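Local coordinates for protein quinoline 2-oxidoreductase large subunit (Pseudomonas putida, PDB 1T3Q) that houses the molybdenum and pterin cytosine dinucleotide cofactor of a molybdenum hydroxylase that oxidises quinoline at carbon 2, at residues E465-G470 / V636-G641; H421-Y426 / L727-P732; N341-G346 / L474-T479. All coordinates share one frame; numbering follows the deposited sequence.

Contact 1: residues E465-G470 / V636-G641; sequences EVTGTG and VLANGG. Unlike the reference sequence in segment 465-470: Glu465 (reference Asp), Val466 (reference Cys).
Glu465 and Ala638 form a hydrogen-bonded antiparallel pair, joined by two backbone bonds, one each way. Glu465 N gives its hydrogen to Ala638 O at 2.7 Å, and Ala638 N returns one to Glu465 O at 2.8 Å. One step along, Val466 faces Leu637 as a non-hydrogen-bonded pair: Val466 CG1 meets Leu637 CD2 at 3.5 Å, one methyl against another. The backbone packs closely here too, with Leu637 CA 3.2 Å from Glu465 O in a CA-H...O contact. Thr467 CG2 touches Ala638 CB at 3.8 Å.

The looser part is the pairing of Thr467 with Val636, after which the chains diverge. On one side of it Val636 O is gripped twice by one residue: Thr467 N reaches it at 2.9 Å and Thr467 OG1 at 2.7 Å, from opposite faces of the carbonyl plane. The hydroxyl gets there because it lies between the backbone N and the carbonyl carbon of its own residue (chi1 69°), and the same oxygen accepts from Gly740 N. On the other side water 1 stands in for a direct bond, giving a hydrogen to Thr467 O and accepting one from Val636 N, although the residues around it are buried. A valine here would probably leave Gly740 N without its acceptor and Val636 O with a single donor where the strands begin to separate.

The extended side chain of Glu465 bonds Ser547 OG through OE1, and it packs on Glu743 of the molybdenum pocket and on helix 744-761. The Thr467 side chain lies about 6 Å from the pterin cytosine dinucleotide. The chemistry therefore implies that Thr467 spends both its backbone N and its hydroxyl on one carbonyl, close to the cofactor, just where direct pairing gives way to a water bridge.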
loop_
_atom_site.group_PDB
_atom_site.type_symbol
_atom_site.label_atom_id
_atom_site.label_comp_id
_atom_site.label_asym_id
_atom_site.label_seq_id
_atom_site.Cartn_x
_atom_site.Cartn_y
_atom_site.Cartn_z
ATOM N N GLU B 465 18.612 4.310 36.160
ATOM C CA GLU B 465 18.708 3.806 34.798
ATOM C C GLU B 465 18.932 4.925 33.789
ATOM O O GLU B 465 18.324 5.991 33.896
ATOM C CB GLU B 465 17.397 3.066 34.473
ATOM C CG GLU B 465 17.115 2.795 33.007
ATOM C CD GLU B 465 15.670 2.343 32.762
ATOM O OE1 GLU B 465 15.360 1.934 31.626
ATOM O OE2 GLU B 465 14.842 2.409 33.697
ATOM N N VAL B 466 19.800 4.688 32.808
ATOM C CA VAL B 466 20.029 5.697 31.782
ATOM C C VAL B 466 18.899 5.582 30.764
ATOM O O VAL B 466 18.633 4.495 30.244
ATOM C CB VAL B 466 21.399 5.500 31.070
ATOM C CG1 VAL B 466 22.533 5.713 32.071
ATOM C CG2 VAL B 466 21.485 4.116 30.448
ATOM N N THR B 467 18.218 6.696 30.499
ATOM C CA THR B 467 17.113 6.709 29.540
ATOM C C THR B 467 17.327 7.799 28.496
ATOM O O THR B 467 18.290 8.564 28.586
ATOM C CB THR B 467 15.750 6.949 30.239
ATOM O OG1 THR B 467 15.684 8.293 30.733
ATOM C CG2 THR B 467 15.574 5.988 31.396
ATOM N N GLY B 468 16.429 7.875 27.518
ATOM C CA GLY B 468 16.553 8.876 26.468
ATOM C C GLY B 468 17.898 8.718 25.787
ATOM O O GLY B 468 18.467 9.666 25.244
ATOM N N THR B 469 18.393 7.489 25.812
ATOM C CA THR B 469 19.689 7.139 25.257
ATOM C C THR B 469 20.066 7.773 23.928
ATOM O O THR B 469 19.520 7.444 22.873
ATOM C CB THR B 469 19.810 5.625 25.157
ATOM O OG1 THR B 469 19.555 5.064 26.449
ATOM C CG2 THR B 469 21.209 5.218 24.703
ATOM N N GLY B 470 21.022 8.692 24.008
ATOM C CA GLY B 470 21.515 9.384 22.834
ATOM C C GLY B 470 23.033 9.418 22.875
ATOM O O GLY B 470 23.656 8.676 23.630
ATOM N N VAL B 636 19.930 11.203 31.183
ATOM C CA VAL B 636 18.595 11.431 31.729
ATOM C C VAL B 636 18.339 10.165 32.544
ATOM O O VAL B 636 17.846 9.163 32.027
ATOM C CB VAL B 636 17.535 11.582 30.620
ATOM C CG1 VAL B 636 16.140 11.739 31.241
ATOM C CG2 VAL B 636 17.855 12.809 29.763
ATOM N N LEU B 637 18.698 10.219 33.822
ATOM C CA LEU B 637 18.568 9.079 34.718
ATOM C C LEU B 637 17.224 8.933 35.416
ATOM O O LEU B 637 16.784 9.838 36.114
ATOM C CB LEU B 637 19.648 9.143 35.794
ATOM C CG LEU B 637 21.088 9.313 35.307
ATOM C CD1 LEU B 637 22.026 9.390 36.497
ATOM C CD2 LEU B 637 21.457 8.156 34.392
ATOM N N ALA B 638 16.581 7.785 35.223
ATOM C CA ALA B 638 15.312 7.503 35.890
ATOM C C ALA B 638 15.700 6.614 37.063
ATOM O O ALA B 638 16.839 6.152 37.136
ATOM C CB ALA B 638 14.368 6.763 34.952
ATOM N N ASN B 639 14.776 6.361 37.984
ATOM C CA ASN B 639 15.110 5.513 39.121
ATOM C C ASN B 639 13.873 4.883 39.730
ATOM O O ASN B 639 12.748 5.244 39.388
ATOM C CB ASN B 639 15.863 6.326 40.192
ATOM C CG ASN B 639 14.968 7.323 40.904
ATOM O OD1 ASN B 639 14.357 7.010 41.928
ATOM N ND2 ASN B 639 14.871 8.523 40.356
ATOM N N GLY B 640 14.090 3.931 40.624
ATOM C CA GLY B 640 12.978 3.273 41.271
ATOM C C GLY B 640 13.452 2.125 42.125
ATOM O O GLY B 640 14.641 2.006 42.432
ATOM N N GLY B 641 12.514 1.273 42.512
ATOM C CA GLY B 641 12.854 0.133 43.330
ATOM C C GLY B 641 11.795 -0.939 43.205
ATOM O O GLY B 641 10.666 -0.662 42.801
HETATM O O HOH W 1 20.857 8.605 29.871
#

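Contact 2: residues H421-Y426 / L727-P732; sequences HREGTY and LETPSP
Thr729 sits between Glu423 and Thr425, one branch for each, as the two loops run past one another in opposite directions. No direct hydrogen bond joins them, and the meeting is made by van der Waals contact, one water and a shared acidic partner.

The van der Waals contacts come first. Thr729 CG2 lies anti to its own backbone N, which carries it to the aliphatic part of Glu423, 3.6 Å from CG. Thr729 OG1, on the other branch, has the methyl CG2 of Thr425 close by at 3.1 Å, the two side chains sliding past each other head to tail. Leu727 adds a third contact: its CD1 lies 3.6 Å from Thr425 OG1 and 3.7 Å from Thr425 CB, crossing that side chain at a slant. Further along, Pro732 CD comes within 3.7 Å of Glu423 OE2, the ring and the carboxylate approaching from opposite directions.

The water-mediated contact is at the same carboxylate. Glu423 bends at chi2 (-78°), which brings OE1 toward water 2; this water donates to Glu423 OE1 at 2.8 Å while pairing with Ser731 OG at 2.7 Å. Ser731 OG is also bonded to Leu733 N.

The ionic and remaining polar partners lie outside the two segments. Glu423 OE1 makes a salt bridge with Lys739, and the hydroxyls of Thr425 and Thr729 both bond Asp665 OD2, so one acidic oxygen serves both loops.

Thr425 stands at the N-cap position of helix 426-437, but its side chain makes no capping bond and is spent on Asp665 instead. Leu727 lies on Val663 and Asp665 of strand 655-665 and on Gln428 and Thr429 of that helix. The contact thus lays the helix's lead-in loop along the chain leaving an outermost strand of the four-stranded sheet.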
loop_
_atom_site.group_PDB
_atom_site.type_symbol
_atom_site.label_atom_id
_atom_site.label_comp_id
_atom_site.label_asym_id
_atom_site.label_seq_id
_atom_site.Cartn_x
_atom_site.Cartn_y
_atom_site.Cartn_z
ATOM N N HIS B 421 25.073 12.035 39.138
ATOM C CA HIS B 421 23.667 12.008 39.523
ATOM C C HIS B 421 23.239 13.462 39.726
ATOM O O HIS B 421 23.873 14.195 40.490
ATOM C CB HIS B 421 23.482 11.222 40.825
ATOM C CG HIS B 421 24.050 9.836 40.790
ATOM N ND1 HIS B 421 25.399 9.578 40.902
ATOM C CD2 HIS B 421 23.448 8.629 40.671
ATOM C CE1 HIS B 421 25.602 8.272 40.859
ATOM N NE2 HIS B 421 24.434 7.674 40.719
ATOM N N ARG B 422 22.169 13.880 39.051
ATOM C CA ARG B 422 21.704 15.262 39.149
ATOM C C ARG B 422 20.332 15.466 39.788
ATOM O O ARG B 422 20.127 16.434 40.521
ATOM C CB ARG B 422 21.746 15.909 37.760
ATOM C CG ARG B 422 23.159 15.951 37.177
ATOM C CD ARG B 422 23.231 16.684 35.849
ATOM N NE ARG B 422 24.591 16.649 35.315
ATOM C CZ ARG B 422 25.608 17.353 35.805
ATOM N NH1 ARG B 422 26.809 17.247 35.257
ATOM N NH2 ARG B 422 25.423 18.180 36.828
ATOM N N GLU B 423 19.385 14.578 39.505
ATOM C CA GLU B 423 18.058 14.695 40.104
ATOM C C GLU B 423 17.364 13.339 40.090
ATOM O O GLU B 423 17.155 12.743 39.030
ATOM C CB GLU B 423 17.203 15.746 39.368
ATOM C CG GLU B 423 16.527 15.285 38.068
ATOM C CD GLU B 423 17.469 15.227 36.874
ATOM O OE1 GLU B 423 17.275 14.339 36.016
ATOM O OE2 GLU B 423 18.387 16.073 36.777
ATOM N N GLY B 424 17.029 12.851 41.279
ATOM C CA GLY B 424 16.365 11.562 41.405
ATOM C C GLY B 424 15.849 11.348 42.814
ATOM O O GLY B 424 16.184 12.111 43.723
ATOM N N THR B 425 15.049 10.303 43.001
ATOM C CA THR B 425 14.468 10.004 44.307
ATOM C C THR B 425 14.980 8.711 44.934
ATOM O O THR B 425 14.195 7.908 45.439
ATOM C CB THR B 425 12.936 9.918 44.197
ATOM O OG1 THR B 425 12.586 9.098 43.072
ATOM C CG2 THR B 425 12.337 11.304 44.017
ATOM N N TYR B 426 16.293 8.515 44.929
ATOM C CA TYR B 426 16.865 7.299 45.488
ATOM C C TYR B 426 16.432 7.026 46.922
ATOM O O TYR B 426 15.870 5.972 47.214
ATOM C CB TYR B 426 18.395 7.347 45.437
ATOM C CG TYR B 426 18.996 7.645 44.080
ATOM C CD1 TYR B 426 18.270 7.453 42.902
ATOM C CD2 TYR B 426 20.313 8.086 43.976
ATOM C CE1 TYR B 426 18.847 7.693 41.656
ATOM C CE2 TYR B 426 20.899 8.326 42.742
ATOM C CZ TYR B 426 20.164 8.129 41.585
ATOM O OH TYR B 426 20.755 8.358 40.363
ATOM N N LEU B 727 6.721 8.309 41.824
ATOM C CA LEU B 727 7.388 9.514 42.299
ATOM C C LEU B 727 7.779 10.212 41.004
ATOM O O LEU B 727 8.052 9.544 40.004
ATOM C CB LEU B 727 8.640 9.182 43.115
ATOM C CG LEU B 727 8.433 8.473 44.455
ATOM C CD1 LEU B 727 9.794 8.182 45.084
ATOM C CD2 LEU B 727 7.589 9.341 45.377
ATOM N N GLU B 728 7.789 11.541 40.999
ATOM C CA GLU B 728 8.154 12.271 39.787
ATOM C C GLU B 728 9.204 13.348 40.015
ATOM O O GLU B 728 8.982 14.314 40.749
ATOM C CB GLU B 728 6.916 12.904 39.134
ATOM C CG GLU B 728 5.911 11.887 38.589
ATOM C CD GLU B 728 4.768 12.530 37.823
ATOM O OE1 GLU B 728 4.155 13.479 38.350
ATOM O OE2 GLU B 728 4.470 12.083 36.696
ATOM N N THR B 729 10.360 13.158 39.388
ATOM C CA THR B 729 11.450 14.118 39.464
ATOM C C THR B 729 11.699 14.476 38.005
ATOM O O THR B 729 12.410 13.767 37.288
ATOM C CB THR B 729 12.716 13.502 40.080
ATOM O OG1 THR B 729 12.393 12.925 41.351
ATOM C CG2 THR B 729 13.784 14.579 40.283
ATOM N N PRO B 730 11.091 15.578 37.541
ATOM C CA PRO B 730 11.213 16.052 36.163
ATOM C C PRO B 730 12.636 16.291 35.692
ATOM O O PRO B 730 13.471 16.823 36.428
ATOM C CB PRO B 730 10.396 17.349 36.160
ATOM C CG PRO B 730 9.426 17.160 37.278
ATOM C CD PRO B 730 10.269 16.507 38.338
ATOM N N SER B 731 12.906 15.877 34.462
ATOM C CA SER B 731 14.211 16.100 33.868
ATOM C C SER B 731 14.173 17.482 33.240
ATOM O O SER B 731 13.222 17.828 32.543
ATOM C CB SER B 731 14.499 15.079 32.773
ATOM O OG SER B 731 15.519 15.570 31.919
ATOM N N PRO B 732 15.196 18.306 33.498
ATOM C CA PRO B 732 15.215 19.647 32.913
ATOM C C PRO B 732 15.749 19.605 31.483
ATOM O O PRO B 732 15.811 20.625 30.802
ATOM C CB PRO B 732 16.141 20.414 33.854
ATOM C CG PRO B 732 17.129 19.365 34.265
ATOM C CD PRO B 732 16.245 18.154 34.522
HETATM O O HOH W 2 17.651 14.822 33.305
#

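Contact 3: residues N341-G346 / L474-T479; sequences NAVILG and LSFLGT
Val343 CG1 is the bump that fits the hollow between Phe476 and Leu477. It arrives at the edge of the phenyl ring, in its plane, 3.7 Å from Phe476 CE2, and on its other flank stands 4.2 Å from Leu477 CD2. Lying anti to the carbonyl carbon of its own residue (chi1 -60°), this branch is the one carried to the ring edge, and the two side chains cross at about a right angle. The phenyl, in turn, is swung out by a first torsion of 164°, with CG anti to the backbone N, which carries its far end to the neighbouring segment: Phe476 CZ lies 3.6 Å from Ala342 O.

The second fit is smaller. Ala342 points its lone methyl at Leu477, with Ala342 CB 4.0 Å from Leu477 CD2, so the bump rests against both the branched end and the base of that side chain. A short residue on one side meets a long one on the other, and Ala342 CA and Leu477 CA lie 5.6 Å apart. There is no hydrogen bond across; shape does the work. Gln419 also lies against Phe476, and Arg171 against Ala342.

Each segment then bends off by its own means. After Ala342 the chain makes a type I beta turn, Val343 to Gly346. On the other side Gly478, at positive phi, forms a Schellman motif: Gly478 N bonds back to Ser475 O at 3.0 Å and Thr479 N to Leu474 O at 2.9 Å. The chain around the ends of helices 337-342 and 471-476 meets here, and the Leu477 side chain is about 10 Å from the dioxosulfidomolybdenum ion. The arrangement is a Schellman C-cap set beside an apolar contact that joins the two stretches assigned to molybdopterin cofactor-binding families.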
loop_
_atom_site.group_PDB
_atom_site.type_symbol
_atom_site.label_atom_id
_atom_site.label_comp_id
_atom_site.label_asym_id
_atom_site.label_seq_id
_atom_site.Cartn_x
_atom_site.Cartn_y
_atom_site.Cartn_z
ATOM N N ASN B 341 29.002 -3.051 33.252
ATOM C CA ASN B 341 29.997 -2.583 34.208
ATOM C C ASN B 341 30.041 -1.066 34.318
ATOM O O ASN B 341 30.444 -0.527 35.349
ATOM C CB ASN B 341 31.392 -3.110 33.847
ATOM C CG ASN B 341 31.630 -4.520 34.352
ATOM O OD1 ASN B 341 32.771 -4.976 34.435
ATOM N ND2 ASN B 341 30.554 -5.224 34.685
ATOM N N ALA B 342 29.627 -0.371 33.262
ATOM C CA ALA B 342 29.633 1.085 33.297
ATOM C C ALA B 342 28.702 1.619 34.385
ATOM O O ALA B 342 28.961 2.670 34.969
ATOM C CB ALA B 342 29.227 1.650 31.941
ATOM N N VAL B 343 27.619 0.897 34.660
ATOM C CA VAL B 343 26.660 1.337 35.676
ATOM C C VAL B 343 26.601 0.392 36.873
ATOM O O VAL B 343 25.603 0.355 37.596
ATOM C CB VAL B 343 25.231 1.448 35.082
ATOM C CG1 VAL B 343 25.210 2.451 33.928
ATOM C CG2 VAL B 343 24.761 0.086 34.606
ATOM N N ILE B 344 27.677 -0.357 37.091
ATOM C CA ILE B 344 27.738 -1.331 38.180
ATOM C C ILE B 344 27.546 -0.760 39.596
ATOM O O ILE B 344 27.127 -1.483 40.502
ATOM C CB ILE B 344 29.076 -2.124 38.124
ATOM C CG1 ILE B 344 28.947 -3.432 38.904
ATOM C CG2 ILE B 344 30.215 -1.293 38.702
ATOM C CD1 ILE B 344 28.070 -4.464 38.211
ATOM N N LEU B 345 27.842 0.522 39.796
ATOM C CA LEU B 345 27.686 1.126 41.118
ATOM C C LEU B 345 26.248 1.552 41.356
ATOM O O LEU B 345 25.849 1.848 42.484
ATOM C CB LEU B 345 28.601 2.343 41.273
ATOM C CG LEU B 345 30.093 2.038 41.142
ATOM C CD1 LEU B 345 30.900 3.309 41.368
ATOM C CD2 LEU B 345 30.476 0.971 42.150
ATOM N N GLY B 346 25.480 1.586 40.276
ATOM C CA GLY B 346 24.093 1.976 40.375
ATOM C C GLY B 346 23.849 3.266 41.138
ATOM O O GLY B 346 24.379 4.326 40.813
ATOM N N LEU B 474 25.630 7.122 25.177
ATOM C CA LEU B 474 26.460 6.110 24.542
ATOM C C LEU B 474 27.935 6.353 24.859
ATOM O O LEU B 474 28.704 5.400 25.006
ATOM C CB LEU B 474 26.190 6.080 23.036
ATOM C CG LEU B 474 24.730 5.696 22.746
ATOM C CD1 LEU B 474 24.454 5.725 21.261
ATOM C CD2 LEU B 474 24.447 4.312 23.309
ATOM N N SER B 475 28.324 7.621 24.985
ATOM C CA SER B 475 29.703 7.960 25.339
ATOM C C SER B 475 29.962 7.487 26.764
ATOM O O SER B 475 30.978 6.849 27.038
ATOM C CB SER B 475 29.943 9.471 25.270
ATOM O OG SER B 475 30.056 9.918 23.930
ATOM N N PHE B 476 29.038 7.804 27.669
ATOM C CA PHE B 476 29.162 7.400 29.065
ATOM C C PHE B 476 29.301 5.883 29.196
ATOM O O PHE B 476 30.064 5.394 30.030
ATOM C CB PHE B 476 27.940 7.857 29.874
ATOM C CG PHE B 476 27.810 7.167 31.203
ATOM C CD1 PHE B 476 28.707 7.429 32.230
ATOM C CD2 PHE B 476 26.831 6.196 31.401
ATOM C CE1 PHE B 476 28.642 6.732 33.436
ATOM C CE2 PHE B 476 26.754 5.490 32.599
ATOM C CZ PHE B 476 27.665 5.758 33.621
ATOM N N LEU B 477 28.559 5.148 28.373
ATOM C CA LEU B 477 28.583 3.690 28.399
ATOM C C LEU B 477 29.823 3.080 27.750
ATOM O O LEU B 477 30.003 1.865 27.773
ATOM C CB LEU B 477 27.327 3.126 27.720
ATOM C CG LEU B 477 25.986 3.373 28.420
ATOM C CD1 LEU B 477 24.864 2.758 27.595
ATOM C CD2 LEU B 477 26.017 2.767 29.815
ATOM N N GLY B 478 30.667 3.917 27.160
ATOM C CA GLY B 478 31.873 3.403 26.530
ATOM C C GLY B 478 31.666 2.828 25.140
ATOM O O GLY B 478 32.511 2.088 24.637
ATOM N N THR B 479 30.542 3.164 24.518
ATOM C CA THR B 479 30.236 2.698 23.174
ATOM C C THR B 479 29.919 3.945 22.356
ATOM O O THR B 479 28.786 4.148 21.916
ATOM C CB THR B 479 29.019 1.747 23.167
ATOM O OG1 THR B 479 27.874 2.425 23.701
ATOM C CG2 THR B 479 29.305 0.508 24.009
#

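Going from the N terminus, the chain first leaves 341-346, at the end of helix 337-342, and contact 3 closes that loop at 474-479. Before it closes, 421-426 and 465-470 have opened two more. Contact 1 closes at 636-641 and contact 2 last, at 727-732, so contact 1 lies within the span of contact 2, while contact 3 crosses both. Direct touches link them: Thr469 packs on Leu474, Val636 on Ser731, and His421 makes a weak hydrogen bond to Gly346. Together the contacts tie strands 454-467 and 636-649 to the loop before helix 426-437, the chain after strand 722-726, and the ends of helices 337-342 and 471-476.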